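Local coordinates for protein putative glycosylhydrolase (Parabacteroides distasonis, PDB 3S5Q) that is a putative glycoside hydrolase of the 3-keto-disaccharide hydrolase family, built on a concanavalin A-like beta-sandwich, whose substrate is not established, at residues T70-V78 with H199-R207; W54-L64 with V78-W88. All coordinates share one frame; numbering follows the deposited sequence.

Contact 1: T70-V78 with H199-R207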
loop_
_atom_site.group_PDB
_atom_site.type_symbol
_atom_site.label_atom_id
_atom_site.label_comp_id
_atom_site.label_asym_id
_atom_site.label_seq_id
_atom_site.Cartn_x
_atom_site.Cartn_y
_atom_site.Cartn_z
ATOM N N THR A 70 -9.108 5.783 6.456
ATOM C CA THR A 70 -9.326 6.849 5.479
ATOM C C THR A 70 -10.239 7.911 6.081
ATOM O O THR A 70 -10.891 7.697 7.101
ATOM C CB THR A 70 -9.985 6.328 4.135
ATOM O OG1 THR A 70 -11.332 5.919 4.400
ATOM C CG2 THR A 70 -9.219 5.180 3.529
ATOM N N ASP A 71 -10.254 9.066 5.440
ATOM C CA ASP A 71 -11.359 10.045 5.576
ATOM C C ASP A 71 -11.995 10.172 4.198
ATOM O O ASP A 71 -11.558 9.528 3.229
ATOM C CB ASP A 71 -10.848 11.406 6.063
ATOM C CG ASP A 71 -11.962 12.295 6.668
ATOM O OD1 ASP A 71 -13.195 11.993 6.539
ATOM O OD2 ASP A 71 -11.593 13.328 7.252
ATOM N N VAL A 72 -13.046 10.972 4.096
ATOM C CA VAL A 72 -13.682 11.208 2.808
ATOM C C VAL A 72 -12.651 11.551 1.714
ATOM O O VAL A 72 -11.890 12.522 1.814
ATOM C CB VAL A 72 -14.798 12.286 2.931
ATOM C CG1 VAL A 72 -14.219 13.677 3.331
ATOM C CG2 VAL A 72 -15.611 12.350 1.656
ATOM N N ASN A 73 -12.627 10.722 0.678
ATOM C CA ASN A 73 -11.773 10.904 -0.495
ATOM C C ASN A 73 -10.254 10.862 -0.229
ATOM O O ASN A 73 -9.475 11.440 -0.979
ATOM C CB ASN A 73 -12.148 12.201 -1.235
ATOM C CG ASN A 73 -11.861 12.132 -2.727
ATOM O OD1 ASN A 73 -11.391 11.109 -3.234
ATOM N ND2 ASN A 73 -12.137 13.228 -3.444
ATOM N N THR A 74 -9.814 10.186 0.830
ATOM C CA THR A 74 -8.372 9.903 0.966
ATOM C C THR A 74 -7.797 9.277 -0.283
ATOM O O THR A 74 -8.443 8.471 -0.941
ATOM C CB THR A 74 -8.075 8.925 2.099
ATOM O OG1 THR A 74 -8.459 9.527 3.334
ATOM C CG2 THR A 74 -6.571 8.539 2.118
ATOM N N ASN A 75 -6.568 9.673 -0.589
ATOM C CA ASN A 75 -5.794 9.157 -1.711
ATOM C C ASN A 75 -4.319 9.074 -1.236
ATOM O O ASN A 75 -3.726 10.094 -0.838
ATOM C CB ASN A 75 -5.960 10.135 -2.884
ATOM C CG ASN A 75 -5.415 9.604 -4.196
ATOM O OD1 ASN A 75 -4.411 8.916 -4.233
ATOM N ND2 ASN A 75 -6.072 9.946 -5.286
ATOM N N SER A 76 -3.749 7.868 -1.260
ATOM C CA SER A 76 -2.421 7.566 -0.711
ATOM C C SER A 76 -2.023 6.201 -1.322
ATOM O O SER A 76 -2.524 5.822 -2.395
ATOM C CB SER A 76 -2.507 7.540 0.826
ATOM O OG SER A 76 -1.265 7.257 1.483
ATOM N N GLY A 77 -1.175 5.450 -0.645
ATOM C CA GLY A 77 -0.780 4.126 -1.110
ATOM C C GLY A 77 0.487 3.610 -0.449
ATOM O O GLY A 77 1.133 4.313 0.349
ATOM N N VAL A 78 0.826 2.362 -0.775
ATOM C CA VAL A 78 2.011 1.709 -0.279
ATOM C C VAL A 78 2.866 1.429 -1.511
ATOM O O VAL A 78 2.374 0.945 -2.521
ATOM C CB VAL A 78 1.691 0.391 0.453
ATOM C CG1 VAL A 78 3.009 -0.274 0.976
ATOM C CG2 VAL A 78 0.689 0.636 1.587
ATOM N N HIS A 199 -2.097 12.601 -0.887
ATOM C CA HIS A 199 -2.197 13.010 -2.314
ATOM C C HIS A 199 -3.534 13.730 -2.606
ATOM O O HIS A 199 -3.711 14.332 -3.673
ATOM C CB HIS A 199 -2.017 11.778 -3.221
ATOM C CG HIS A 199 -1.804 12.084 -4.679
ATOM N ND1 HIS A 199 -0.669 12.708 -5.160
ATOM C CD2 HIS A 199 -2.545 11.764 -5.768
ATOM C CE1 HIS A 199 -0.745 12.797 -6.476
ATOM N NE2 HIS A 199 -1.867 12.221 -6.871
ATOM N N GLY A 200 -4.468 13.651 -1.655
ATOM C CA GLY A 200 -5.716 14.418 -1.711
ATOM C C GLY A 200 -5.640 15.584 -0.749
ATOM O O GLY A 200 -4.558 15.932 -0.277
ATOM N N GLU A 201 -6.782 16.216 -0.494
ATOM C CA GLU A 201 -6.888 17.210 0.578
ATOM C C GLU A 201 -7.386 16.555 1.861
ATOM O O GLU A 201 -7.524 17.208 2.876
ATOM C CB GLU A 201 -7.797 18.389 0.181
ATOM C CG GLU A 201 -7.061 19.537 -0.581
ATOM C CD GLU A 201 -7.825 20.863 -0.539
ATOM O OE1 GLU A 201 -8.774 20.997 0.280
ATOM O OE2 GLU A 201 -7.472 21.782 -1.318
ATOM N N SER A 202 -7.638 15.248 1.820
ATOM C CA SER A 202 -8.021 14.522 3.027
ATOM C C SER A 202 -6.911 13.598 3.537
ATOM O O SER A 202 -6.011 13.114 2.793
ATOM C CB SER A 202 -9.300 13.730 2.795
ATOM O OG SER A 202 -9.200 13.063 1.555
ATOM N N ASN A 203 -7.025 13.345 4.830
ATOM C CA ASN A 203 -5.963 12.727 5.587
ATOM C C ASN A 203 -5.925 11.211 5.509
ATOM O O ASN A 203 -6.945 10.564 5.319
ATOM C CB ASN A 203 -6.064 13.170 7.030
ATOM C CG ASN A 203 -5.672 14.605 7.201
ATOM O OD1 ASN A 203 -4.654 15.078 6.659
ATOM N ND2 ASN A 203 -6.493 15.329 7.923
ATOM N N ILE A 204 -4.719 10.677 5.670
ATOM C CA ILE A 204 -4.483 9.239 5.753
ATOM C C ILE A 204 -3.824 8.954 7.105
ATOM O O ILE A 204 -2.942 9.696 7.501
ATOM C CB ILE A 204 -3.564 8.720 4.552
ATOM C CG1 ILE A 204 -3.396 7.218 4.602
ATOM C CG2 ILE A 204 -2.150 9.382 4.517
ATOM C CD1 ILE A 204 -4.645 6.429 4.426
ATOM N N TRP A 205 -4.243 7.888 7.796
ATOM C CA TRP A 205 -3.584 7.455 9.048
ATOM C C TRP A 205 -3.162 6.004 8.901
ATOM O O TRP A 205 -3.921 5.202 8.348
ATOM C CB TRP A 205 -4.513 7.602 10.270
ATOM C CG TRP A 205 -4.991 8.990 10.513
ATOM C CD1 TRP A 205 -4.408 9.922 11.322
ATOM C CD2 TRP A 205 -6.159 9.611 9.955
ATOM N NE1 TRP A 205 -5.117 11.090 11.279
ATOM C CE2 TRP A 205 -6.207 10.930 10.458
ATOM C CE3 TRP A 205 -7.164 9.187 9.075
ATOM C CZ2 TRP A 205 -7.243 11.835 10.128
ATOM C CZ3 TRP A 205 -8.218 10.103 8.749
ATOM C CH2 TRP A 205 -8.229 11.401 9.277
ATOM N N PHE A 206 -1.973 5.673 9.402
ATOM C CA PHE A 206 -1.475 4.278 9.418
ATOM C C PHE A 206 -1.181 3.846 10.853
ATOM O O PHE A 206 -0.874 4.690 11.707
ATOM C CB PHE A 206 -0.169 4.158 8.637
ATOM C CG PHE A 206 -0.296 4.445 7.183
ATOM C CD1 PHE A 206 -0.113 5.746 6.681
ATOM C CD2 PHE A 206 -0.561 3.416 6.283
ATOM C CE1 PHE A 206 -0.199 6.003 5.279
ATOM C CE2 PHE A 206 -0.640 3.668 4.894
ATOM C CZ PHE A 206 -0.456 4.939 4.396
ATOM N N ARG A 207 -1.294 2.540 11.110
ATOM C CA ARG A 207 -0.799 1.966 12.350
ATOM C C ARG A 207 -0.445 0.490 12.200
ATOM O O ARG A 207 -0.804 -0.185 11.201
ATOM C CB ARG A 207 -1.787 2.150 13.503
ATOM C CG ARG A 207 -2.964 1.162 13.489
ATOM C CD ARG A 207 -4.041 1.526 14.531
ATOM N NE ARG A 207 -5.081 0.493 14.535
ATOM C CZ ARG A 207 -6.023 0.342 15.453
ATOM N NH1 ARG A 207 -6.102 1.149 16.509
ATOM N NH2 ARG A 207 -6.901 -0.627 15.301
HETATM O O HOH W 1 -9.248 14.141 5.971
#

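Contact 2: W54-L64 with V78-W88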
loop_
_atom_site.group_PDB
_atom_site.type_symbol
_atom_site.label_atom_id
_atom_site.label_comp_id
_atom_site.label_asym_id
_atom_site.label_seq_id
_atom_site.Cartn_x
_atom_site.Cartn_y
_atom_site.Cartn_z
ATOM N N TRP A 54 9.939 6.661 3.745
ATOM C CA TRP A 54 10.655 5.526 3.176
ATOM C C TRP A 54 11.502 4.795 4.202
ATOM O O TRP A 54 12.039 5.395 5.136
ATOM C CB TRP A 54 11.626 5.988 2.090
ATOM C CG TRP A 54 11.015 6.711 0.975
ATOM C CD1 TRP A 54 11.005 8.054 0.790
ATOM C CD2 TRP A 54 10.337 6.139 -0.154
ATOM N NE1 TRP A 54 10.361 8.365 -0.396
ATOM C CE2 TRP A 54 9.970 7.206 -1.006
ATOM C CE3 TRP A 54 10.049 4.817 -0.556
ATOM C CZ2 TRP A 54 9.286 7.007 -2.201
ATOM C CZ3 TRP A 54 9.377 4.619 -1.759
ATOM C CH2 TRP A 54 8.990 5.713 -2.560
ATOM N N THR A 55 11.631 3.496 3.994
ATOM C CA THR A 55 12.580 2.702 4.732
ATOM C C THR A 55 13.980 3.145 4.281
ATOM O O THR A 55 14.158 3.694 3.175
ATOM C CB THR A 55 12.377 1.193 4.455
ATOM O OG1 THR A 55 12.541 0.920 3.044
ATOM C CG2 THR A 55 10.993 0.707 4.965
ATOM N N LYS A 56 14.952 2.925 5.156
ATOM C CA LYS A 56 16.352 3.144 4.840
ATOM C C LYS A 56 17.045 1.915 4.277
ATOM O O LYS A 56 18.172 2.020 3.778
ATOM C CB LYS A 56 17.085 3.605 6.101
ATOM C CG LYS A 56 16.870 5.066 6.406
ATOM C CD LYS A 56 17.546 5.462 7.689
ATOM C CE LYS A 56 17.759 6.964 7.757
ATOM N NZ LYS A 56 18.333 7.327 9.070
ATOM N N VAL A 57 16.401 0.754 4.387
ATOM C CA VAL A 57 16.949 -0.499 3.857
ATOM C C VAL A 57 15.969 -1.031 2.809
ATOM O O VAL A 57 14.796 -0.707 2.839
ATOM C CB VAL A 57 17.240 -1.562 5.006
ATOM C CG1 VAL A 57 17.784 -0.892 6.268
ATOM C CG2 VAL A 57 16.037 -2.347 5.369
ATOM N N GLN A 58 16.469 -1.828 1.869
ATOM C CA GLN A 58 15.648 -2.404 0.825
ATOM C C GLN A 58 15.188 -3.781 1.248
ATOM O O GLN A 58 15.874 -4.469 2.015
ATOM C CB GLN A 58 16.433 -2.516 -0.479
ATOM C CG GLN A 58 16.863 -1.187 -1.021
ATOM C CD GLN A 58 17.683 -1.294 -2.277
ATOM O OE1 GLN A 58 17.400 -2.094 -3.154
ATOM N NE2 GLN A 58 18.691 -0.437 -2.387
ATOM N N TYR A 59 14.038 -4.178 0.722
ATOM C CA TYR A 59 13.394 -5.425 1.099
ATOM C C TYR A 59 12.957 -6.202 -0.137
ATOM O O TYR A 59 12.491 -5.622 -1.126
ATOM C CB TYR A 59 12.174 -5.150 1.971
ATOM C CG TYR A 59 12.485 -4.586 3.345
ATOM C CD1 TYR A 59 12.794 -5.438 4.408
ATOM C CD2 TYR A 59 12.417 -3.237 3.598
ATOM C CE1 TYR A 59 13.082 -4.966 5.676
ATOM C CE2 TYR A 59 12.681 -2.743 4.891
ATOM C CZ TYR A 59 13.036 -3.617 5.908
ATOM O OH TYR A 59 13.290 -3.146 7.162
ATOM N N GLU A 60 13.069 -7.518 -0.028
ATOM C CA GLU A 60 12.522 -8.481 -0.986
ATOM C C GLU A 60 11.943 -9.692 -0.207
ATOM O O GLU A 60 12.260 -9.896 0.961
ATOM C CB GLU A 60 13.606 -8.952 -1.959
ATOM C CG GLU A 60 14.759 -9.605 -1.282
ATOM C CD GLU A 60 15.837 -10.049 -2.254
ATOM O OE1 GLU A 60 15.530 -10.085 -3.481
ATOM O OE2 GLU A 60 16.954 -10.408 -1.761
ATOM N N ASN A 61 11.075 -10.460 -0.842
ATOM C CA ASN A 61 10.554 -11.688 -0.262
ATOM C C ASN A 61 10.005 -11.471 1.137
ATOM O O ASN A 61 10.534 -11.986 2.122
ATOM C CB ASN A 61 11.652 -12.746 -0.302
ATOM C CG ASN A 61 12.034 -13.082 -1.697
ATOM O OD1 ASN A 61 11.154 -13.232 -2.560
ATOM N ND2 ASN A 61 13.351 -13.197 -1.963
ATOM N N PHE A 62 8.977 -10.634 1.208
ATOM C CA PHE A 62 8.388 -10.187 2.494
ATOM C C PHE A 62 6.873 -10.164 2.480
ATOM O O PHE A 62 6.221 -10.254 1.417
ATOM C CB PHE A 62 8.889 -8.762 2.903
ATOM C CG PHE A 62 8.526 -7.679 1.908
ATOM C CD1 PHE A 62 7.312 -7.014 1.996
ATOM C CD2 PHE A 62 9.403 -7.311 0.892
ATOM C CE1 PHE A 62 6.951 -6.065 1.076
ATOM C CE2 PHE A 62 9.070 -6.326 -0.044
ATOM C CZ PHE A 62 7.828 -5.685 0.056
ATOM N N ILE A 63 6.327 -10.061 3.684
ATOM C CA ILE A 63 4.909 -9.806 3.897
ATOM C C ILE A 63 4.809 -8.560 4.769
ATOM O O ILE A 63 5.346 -8.514 5.882
ATOM C CB ILE A 63 4.149 -10.959 4.599
ATOM C CG1 ILE A 63 4.384 -12.295 3.881
ATOM C CG2 ILE A 63 2.645 -10.623 4.636
ATOM C CD1 ILE A 63 3.997 -13.567 4.725
ATOM N N LEU A 64 4.138 -7.568 4.221
ATOM C CA LEU A 64 3.921 -6.284 4.867
ATOM C C LEU A 64 2.449 -6.255 5.283
ATOM O O LEU A 64 1.521 -6.411 4.445
ATOM C CB LEU A 64 4.293 -5.149 3.917
ATOM C CG LEU A 64 4.163 -3.694 4.422
ATOM C CD1 LEU A 64 5.133 -3.314 5.509
ATOM C CD2 LEU A 64 4.316 -2.764 3.248
ATOM N N VAL A 78 0.826 2.362 -0.775
ATOM C CA VAL A 78 2.011 1.709 -0.279
ATOM C C VAL A 78 2.866 1.429 -1.511
ATOM O O VAL A 78 2.374 0.945 -2.521
ATOM C CB VAL A 78 1.691 0.391 0.453
ATOM C CG1 VAL A 78 3.009 -0.274 0.976
ATOM C CG2 VAL A 78 0.689 0.636 1.587
ATOM N N VAL A 79 4.143 1.773 -1.414
ATOM C CA VAL A 79 5.066 1.646 -2.504
ATOM C C VAL A 79 6.094 0.543 -2.177
ATOM O O VAL A 79 6.735 0.553 -1.125
ATOM C CB VAL A 79 5.758 3.014 -2.746
ATOM C CG1 VAL A 79 6.825 2.913 -3.884
ATOM C CG2 VAL A 79 4.703 4.147 -3.035
ATOM N N ILE A 80 6.245 -0.422 -3.074
ATOM C CA ILE A 80 7.227 -1.476 -2.870
ATOM C C ILE A 80 8.190 -1.514 -4.059
ATOM O O ILE A 80 7.948 -0.876 -5.090
ATOM C CB ILE A 80 6.561 -2.843 -2.635
ATOM C CG1 ILE A 80 5.790 -3.310 -3.897
ATOM C CG2 ILE A 80 5.675 -2.774 -1.363
ATOM C CD1 ILE A 80 5.263 -4.758 -3.915
ATOM N N TYR A 81 9.298 -2.204 -3.855
ATOM C CA TYR A 81 10.296 -2.412 -4.881
ATOM C C TYR A 81 10.819 -1.076 -5.447
ATOM O O TYR A 81 11.067 -0.954 -6.645
ATOM C CB TYR A 81 9.706 -3.271 -5.971
ATOM C CG TYR A 81 9.241 -4.671 -5.570
ATOM C CD1 TYR A 81 9.590 -5.259 -4.346
ATOM C CD2 TYR A 81 8.582 -5.477 -6.512
ATOM C CE1 TYR A 81 9.212 -6.577 -4.035
ATOM C CE2 TYR A 81 8.218 -6.772 -6.220
ATOM C CZ TYR A 81 8.534 -7.321 -4.989
ATOM O OH TYR A 81 8.164 -8.618 -4.738
ATOM N N CYS A 82 10.969 -0.071 -4.584
ATOM C CA CYS A 82 11.442 1.248 -5.046
ATOM C C CYS A 82 12.953 1.277 -5.166
ATOM O O CYS A 82 13.674 1.111 -4.188
ATOM C CB CYS A 82 11.000 2.366 -4.109
ATOM S SG CYS A 82 11.475 3.996 -4.732
ATOM N N THR A 83 13.445 1.507 -6.368
ATOM C CA THR A 83 14.893 1.530 -6.582
ATOM C C THR A 83 15.467 2.953 -6.581
ATOM O O THR A 83 16.691 3.127 -6.655
ATOM C CB THR A 83 15.199 0.831 -7.920
ATOM O OG1 THR A 83 14.458 1.496 -8.942
ATOM C CG2 THR A 83 14.773 -0.627 -7.827
ATOM N N ASP A 84 14.585 3.963 -6.578
ATOM C CA ASP A 84 15.011 5.375 -6.592
ATOM C C ASP A 84 13.945 6.181 -5.897
ATOM O O ASP A 84 12.872 6.411 -6.454
ATOM C CB ASP A 84 15.209 5.869 -8.018
ATOM C CG ASP A 84 15.806 7.276 -8.093
ATOM O OD1 ASP A 84 15.541 8.152 -7.220
ATOM O OD2 ASP A 84 16.535 7.507 -9.080
ATOM N N LYS A 85 14.216 6.544 -4.660
ATOM C CA LYS A 85 13.243 7.257 -3.859
ATOM C C LYS A 85 12.952 8.645 -4.460
ATOM O O LYS A 85 11.793 9.076 -4.493
ATOM C CB LYS A 85 13.685 7.316 -2.389
ATOM C CG LYS A 85 13.624 5.936 -1.726
ATOM C CD LYS A 85 14.038 5.968 -0.241
ATOM C CE LYS A 85 15.510 5.772 0.017
ATOM N NZ LYS A 85 15.731 5.599 1.501
ATOM N N GLY A 86 13.982 9.296 -5.005
ATOM C CA GLY A 86 13.816 10.604 -5.661
ATOM C C GLY A 86 12.877 10.564 -6.853
ATOM O O GLY A 86 11.983 11.401 -7.021
ATOM N N ASN A 87 13.047 9.550 -7.671
ATOM C CA ASN A 87 12.272 9.414 -8.872
ATOM C C ASN A 87 11.397 8.181 -8.720
ATOM O O ASN A 87 11.475 7.294 -9.538
ATOM C CB ASN A 87 13.269 9.299 -10.053
ATOM C CG ASN A 87 12.601 9.292 -11.397
ATOM O OD1 ASN A 87 11.521 9.833 -11.551
ATOM N ND2 ASN A 87 13.256 8.662 -12.398
ATOM N N TRP A 88 10.570 8.113 -7.668
ATOM C CA TRP A 88 9.911 6.852 -7.302
ATOM C C TRP A 88 8.808 6.419 -8.276
ATOM O O TRP A 88 8.554 5.230 -8.422
ATOM C CB TRP A 88 9.359 6.861 -5.860
ATOM C CG TRP A 88 8.205 7.817 -5.631
ATOM C CD1 TRP A 88 8.296 9.136 -5.334
ATOM C CD2 TRP A 88 6.815 7.507 -5.691
ATOM N NE1 TRP A 88 7.034 9.685 -5.205
ATOM C CE2 TRP A 88 6.106 8.698 -5.415
ATOM C CE3 TRP A 88 6.095 6.341 -5.957
ATOM C CZ2 TRP A 88 4.707 8.751 -5.397
ATOM C CZ3 TRP A 88 4.715 6.386 -5.936
ATOM C CH2 TRP A 88 4.027 7.582 -5.668
HETATM O O HOH W 2 10.289 10.778 -2.467
HETATM O O HOH W 3 10.398 -3.471 -1.502
HETATM O O HOH W 4 10.449 -9.711 -3.631
#

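Contact 1: T70-V78 with H199-R207
S202 reaches into the D71-V72-N73-T74 turn and gives its hydroxyl proton to V72, with OG 2.8 Å from V72 O. This donor is tilted 30° out of the carbonyl plane. The rotation that makes it possible sets OG between the backbone N and the carbonyl carbon of S202 (chi1 45°), and serine suits the place because its short side chain carries a hydroxyl that can donate to a backbone carbonyl of the turn. Beside it the T74 hydroxyl approaches the backbone of the other segment, OG1 lying 2.7 Å from N203 O. The same OG1 accepts a hydrogen bond from D71 N, while T74 CG2 packs 3.7 Å from I204 CD1, the two side chains set roughly perpendicular. Threonine thus serves both a polar and an apolar neighbour. Further along, H199 N donates to N75 O, 3.0 Å away; the two side chains run alongside each other, the amide turned 63° from the imidazole.

Behind this first shell, T74 N to D71 O closes a type II turn, in which N73 takes the left-handed backbone conformation that asparagine tolerates well. A water joins D71 OD2 to N203 N. S76 OG meets the edge of the F206 ring, its hydrogen bond going to Q196 O, and H199 ND1 is bound by D50.

F206 also packs on L66 and F68 of strand 62-70, within its own sheet. By meeting S76 and also I97 of strand 93-98, I204 and F206 connect strand 204-213 to the five-stranded sheet that holds strand 75-82.

Contact 2: W54-L64 with V78-W88
K85 runs antiparallel to the W54 side chain at one end of the concanavalin A-like beta-sandwich, where strand 53-55 faces the loop that follows strand 75-82. The lysine lays its aliphatic chain over one face of the indole, a CH-pi contact with CD 3.8 Å from the centroid of the five-membered ring. Lysine fits because its long methylene chain covers the ring and then, bent at chi3 (-89°), delivers its ammonium to the backbone beyond. W88 is set roughly perpendicular to W54: the edge of W54 is directed toward the face of W88 in an offset edge-to-face pair, with planes 63° apart. C82 SG approaches the six-membered ring of W54 obliquely, 4.3 Å from its centroid, and V79 CG1 comes up to the ring's edge. A broad indole can serve all four neighbours at once, and a water joins its NE1 to K85 O.

On the strand side of the contact, L64, V78, F62, I80 and Y81 pack together. L64 and V78 meet tip to tip, CD2 to CG1 at 3.6 Å, while F62 presents its edge to I80 CG2, 3.9 Å from CZ. Y81 lies obliquely to F62; its backbone is in the left-handed region where the strand turns a corner, and its hydroxyl bonds to G144 O. F62 itself follows N61 in a G1 beta bulge opposite A142. Water also joins Y59 O to Y81 N. Beyond the indole, K85 NZ donates to T55 O at 3.0 Å, lying in the carbonyl plane with a C=O...N angle of 149°.

The centres of contacts 1 and 2 lie about 19 Å apart; both use strand 75-82, and V78 belongs to both. In chain order the segments alternate: 54-64 comes first, then 70-78, then 78-88, and finally 199-207, so the two connections cross along the sequence. Strands 53-55 and 75-82 belong to the five-stranded sheet, whereas 62-70 and 204-213 are antiparallel neighbours in the larger one. Contact 1 joins the sheets where strand 75-82 begins. In contact 2 only F62 and L64 reach across from the larger sheet, W54 staying within the smaller. Contact 1 brings together residues far apart in sequence, whereas contact 2 is more local; both lie in the same sandwich domain.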